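Local coordinates for putative uncharacterized protein (Leishmania major, PDB 3M3I) that is of unknown function but belongs to the cupin superfamily, whose members share a small beta-barrel fold, at residues L92-D103 / K127-V136. Sequence-based numbering, arbitrary orientation.
Sequences LQLHVILKDPQD and KYQVYRRVLV
Lys127 reaches Asp100 in a salt bridge: its NZ lies 3.1 Å from Asp100 OD1, on the syn side of the carboxylate, after a bend at chi2 (-60°). Next to it, Tyr128 N donates to Lys99 O, a bond straight at the hydrogen (167°) although the donor stands well above the carbonyl plane. One face of the Tyr128 ring takes Lys99 CA in a CH-pi contact, 3.9 Å from the centroid, while Ile97 O sits at the ring edge; the hydroxyl goes on to Gly153 O. Strand 130-136 runs antiparallel to strand 92-98, and Val130 CG2 meets Pro101 CG. Tyr131 lies alongside His95, its ring edge against His95 CB; its OH, 2.9 Å from His95 ND1, accepts a weak, bent bond, whereas His95 NE2 is bound to Ser159. Arg132 exchanges two backbone bonds with Val96, and its NE pairs with Asp103 OD2 at 3.2 Å while Val130 CG1 covers one guanidinium face. Arg133 crosses Gln93 at about a right angle, the amide and guanidinium planes 72° apart; Gln93 NE2, at the guanidinium edge, lies 3.2 Å from Arg133 NE, two donors without a hydrogen bond. Val134 and Val136 each form a reciprocal backbone pair, with Leu94 and Leu92, and Val136 CG2 packs 3.5 Å from Leu94 CD1 on the face turned to Trp84 and Tyr86. Backbone bonds and apolar packing thus join the strands, in a sheet consistent with the cupin family, with 130-136 one of its two outermost strands within this chain. Asp103, facing both Arg132 and Arg106, probably stays ionised.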
# COMPACT_ATOMS: atom_id res chain seq x y z
N LEU A 92 6.85 -11.35 -6.30
CA LEU A 92 6.87 -11.99 -5.00
C LEU A 92 5.79 -13.08 -5.01
O LEU A 92 4.61 -12.80 -5.27
CB LEU A 92 6.54 -10.95 -3.93
CG LEU A 92 6.96 -11.19 -2.49
CD1 LEU A 92 8.31 -10.56 -2.22
CD2 LEU A 92 5.92 -10.59 -1.57
N GLN A 93 6.18 -14.32 -4.75
CA GLN A 93 5.22 -15.40 -4.67
C GLN A 93 4.74 -15.54 -3.25
O GLN A 93 5.53 -15.82 -2.34
CB GLN A 93 5.81 -16.72 -5.17
CG GLN A 93 4.76 -17.79 -5.31
CD GLN A 93 5.30 -19.09 -5.86
OE1 GLN A 93 6.20 -19.10 -6.68
NE2 GLN A 93 4.73 -20.19 -5.41
N LEU A 94 3.45 -15.31 -3.07
CA LEU A 94 2.79 -15.40 -1.79
C LEU A 94 2.16 -16.78 -1.71
O LEU A 94 1.48 -17.21 -2.64
CB LEU A 94 1.70 -14.33 -1.66
CG LEU A 94 2.09 -12.95 -1.16
CD1 LEU A 94 0.97 -11.97 -1.40
CD2 LEU A 94 2.40 -13.06 0.33
N HIS A 95 2.38 -17.45 -0.59
CA HIS A 95 1.85 -18.78 -0.34
C HIS A 95 0.81 -18.62 0.75
O HIS A 95 1.17 -18.51 1.92
CB HIS A 95 2.97 -19.72 0.13
CG HIS A 95 4.10 -19.84 -0.85
ND1 HIS A 95 4.44 -21.04 -1.45
CD2 HIS A 95 4.98 -18.93 -1.32
CE1 HIS A 95 5.47 -20.85 -2.24
NE2 HIS A 95 5.81 -19.57 -2.19
N VAL A 96 -0.46 -18.63 0.39
CA VAL A 96 -1.54 -18.29 1.33
C VAL A 96 -2.45 -19.49 1.60
O VAL A 96 -3.13 -19.96 0.70
CB VAL A 96 -2.40 -17.12 0.76
CG1 VAL A 96 -3.48 -16.72 1.74
CG2 VAL A 96 -1.54 -15.92 0.41
N ILE A 97 -2.47 -19.98 2.84
CA ILE A 97 -3.46 -20.97 3.24
C ILE A 97 -4.56 -20.21 3.98
O ILE A 97 -4.32 -19.65 5.03
CB ILE A 97 -2.89 -22.08 4.14
CG1 ILE A 97 -1.60 -22.67 3.56
CG2 ILE A 97 -3.93 -23.16 4.34
CD1 ILE A 97 -0.70 -23.35 4.59
N LEU A 98 -5.76 -20.17 3.42
CA LEU A 98 -6.85 -19.38 4.00
C LEU A 98 -7.52 -20.17 5.10
O LEU A 98 -7.63 -21.38 4.98
CB LEU A 98 -7.90 -19.04 2.93
CG LEU A 98 -7.43 -18.36 1.65
CD1 LEU A 98 -8.58 -18.38 0.64
CD2 LEU A 98 -6.96 -16.93 1.90
N LYS A 99 -7.96 -19.50 6.15
CA LYS A 99 -8.76 -20.12 7.21
C LYS A 99 -10.13 -20.55 6.67
O LYS A 99 -10.61 -21.63 6.99
CB LYS A 99 -8.95 -19.16 8.38
CG LYS A 99 -9.45 -19.80 9.65
CD LYS A 99 -9.37 -18.79 10.79
CE LYS A 99 -9.64 -19.42 12.15
NZ LYS A 99 -9.29 -18.49 13.27
N ASP A 100 -10.75 -19.68 5.89
CA ASP A 100 -11.85 -20.06 4.99
C ASP A 100 -11.60 -19.32 3.68
O ASP A 100 -10.86 -18.33 3.67
CB ASP A 100 -13.22 -19.65 5.54
CG ASP A 100 -13.34 -19.82 7.03
OD1 ASP A 100 -13.93 -20.83 7.48
OD2 ASP A 100 -12.87 -18.93 7.76
N PRO A 101 -12.21 -19.77 2.56
CA PRO A 101 -12.22 -18.98 1.31
C PRO A 101 -12.57 -17.48 1.51
O PRO A 101 -13.63 -17.03 1.08
CB PRO A 101 -13.26 -19.70 0.48
CG PRO A 101 -13.15 -21.14 0.91
CD PRO A 101 -12.76 -21.13 2.37
N GLN A 102 -11.64 -16.73 2.11
CA GLN A 102 -11.92 -15.40 2.66
C GLN A 102 -11.40 -14.24 1.81
O GLN A 102 -11.27 -13.11 2.29
CB GLN A 102 -11.36 -15.31 4.09
CG GLN A 102 -12.32 -15.95 5.09
CD GLN A 102 -11.70 -16.28 6.42
OE1 GLN A 102 -10.49 -16.43 6.54
NE2 GLN A 102 -12.54 -16.43 7.44
N ASP A 103 -11.13 -14.52 0.53
CA ASP A 103 -10.77 -13.51 -0.45
C ASP A 103 -11.99 -12.70 -0.85
O ASP A 103 -11.89 -11.50 -1.09
CB ASP A 103 -10.18 -14.16 -1.71
CG ASP A 103 -8.86 -14.88 -1.47
OD1 ASP A 103 -8.23 -14.66 -0.42
OD2 ASP A 103 -8.45 -15.66 -2.35
N LYS A 127 -11.35 -26.08 8.70
CA LYS A 127 -10.56 -24.88 8.31
C LYS A 127 -9.27 -25.20 7.55
O LYS A 127 -8.84 -26.35 7.48
CB LYS A 127 -10.19 -24.06 9.55
CG LYS A 127 -11.33 -23.73 10.48
CD LYS A 127 -12.44 -22.94 9.80
CE LYS A 127 -13.46 -22.41 10.80
NZ LYS A 127 -14.74 -22.07 10.15
N TYR A 128 -8.69 -24.15 6.97
CA TYR A 128 -7.39 -24.21 6.29
C TYR A 128 -7.28 -25.18 5.11
O TYR A 128 -6.26 -25.83 4.91
CB TYR A 128 -6.27 -24.43 7.32
CG TYR A 128 -6.13 -23.23 8.25
CD1 TYR A 128 -5.56 -22.05 7.80
CD2 TYR A 128 -6.60 -23.27 9.55
CE1 TYR A 128 -5.45 -20.96 8.62
CE2 TYR A 128 -6.49 -22.17 10.37
CZ TYR A 128 -5.92 -21.02 9.89
OH TYR A 128 -5.80 -19.92 10.71
N GLN A 129 -8.33 -25.23 4.30
CA GLN A 129 -8.38 -26.17 3.18
C GLN A 129 -7.88 -25.63 1.86
O GLN A 129 -7.44 -26.41 1.01
CB GLN A 129 -9.80 -26.70 2.99
CG GLN A 129 -10.30 -27.52 4.15
CD GLN A 129 -11.34 -28.48 3.72
OE1 GLN A 129 -11.04 -29.51 3.12
NE2 GLN A 129 -12.60 -28.17 4.02
N VAL A 130 -7.93 -24.31 1.68
CA VAL A 130 -7.65 -23.70 0.38
C VAL A 130 -6.27 -23.05 0.30
O VAL A 130 -6.03 -22.00 0.88
CB VAL A 130 -8.75 -22.67 -0.01
CG1 VAL A 130 -8.41 -21.96 -1.32
CG2 VAL A 130 -10.10 -23.36 -0.13
N TYR A 131 -5.37 -23.67 -0.46
CA TYR A 131 -4.06 -23.11 -0.74
C TYR A 131 -4.13 -22.25 -2.01
O TYR A 131 -4.64 -22.69 -3.05
CB TYR A 131 -3.02 -24.23 -0.90
CG TYR A 131 -1.64 -23.76 -1.32
CD1 TYR A 131 -1.04 -22.65 -0.74
CD2 TYR A 131 -0.92 -24.45 -2.28
CE1 TYR A 131 0.22 -22.23 -1.12
CE2 TYR A 131 0.34 -24.04 -2.66
CZ TYR A 131 0.90 -22.92 -2.08
OH TYR A 131 2.16 -22.53 -2.47
N ARG A 132 -3.62 -21.03 -1.91
CA ARG A 132 -3.59 -20.11 -3.03
C ARG A 132 -2.19 -19.57 -3.25
O ARG A 132 -1.60 -18.98 -2.34
CB ARG A 132 -4.57 -18.96 -2.80
CG ARG A 132 -6.03 -19.42 -2.78
CD ARG A 132 -6.94 -18.40 -3.45
NE ARG A 132 -8.35 -18.75 -3.34
CZ ARG A 132 -8.97 -19.67 -4.08
NH1 ARG A 132 -8.32 -20.39 -4.98
NH2 ARG A 132 -10.27 -19.88 -3.91
N ARG A 133 -1.66 -19.80 -4.44
CA ARG A 133 -0.40 -19.23 -4.87
C ARG A 133 -0.70 -17.92 -5.60
O ARG A 133 -1.45 -17.90 -6.58
CB ARG A 133 0.35 -20.21 -5.78
CG ARG A 133 1.63 -19.66 -6.45
CD ARG A 133 2.28 -20.74 -7.32
NE ARG A 133 3.29 -20.19 -8.22
CZ ARG A 133 3.02 -19.55 -9.37
NH1 ARG A 133 1.77 -19.36 -9.76
NH2 ARG A 133 4.02 -19.09 -10.11
N VAL A 134 -0.14 -16.82 -5.11
CA VAL A 134 -0.34 -15.51 -5.70
C VAL A 134 1.00 -14.87 -6.01
O VAL A 134 1.90 -14.86 -5.17
CB VAL A 134 -1.15 -14.61 -4.76
CG1 VAL A 134 -1.33 -13.22 -5.33
CG2 VAL A 134 -2.50 -15.24 -4.46
N LEU A 135 1.15 -14.36 -7.23
CA LEU A 135 2.34 -13.60 -7.62
C LEU A 135 2.02 -12.12 -7.49
O LEU A 135 1.18 -11.64 -8.20
CB LEU A 135 2.75 -13.90 -9.05
CG LEU A 135 3.33 -15.29 -9.32
CD1 LEU A 135 3.22 -15.64 -10.80
CD2 LEU A 135 4.75 -15.36 -8.86
N VAL A 136 2.68 -11.42 -6.58
CA VAL A 136 2.59 -9.95 -6.48
C VAL A 136 3.66 -9.39 -7.40
O VAL A 136 4.85 -9.62 -7.18
CB VAL A 136 2.83 -9.48 -5.02
CG1 VAL A 136 2.98 -7.93 -4.95
CG2 VAL A 136 1.69 -9.95 -4.14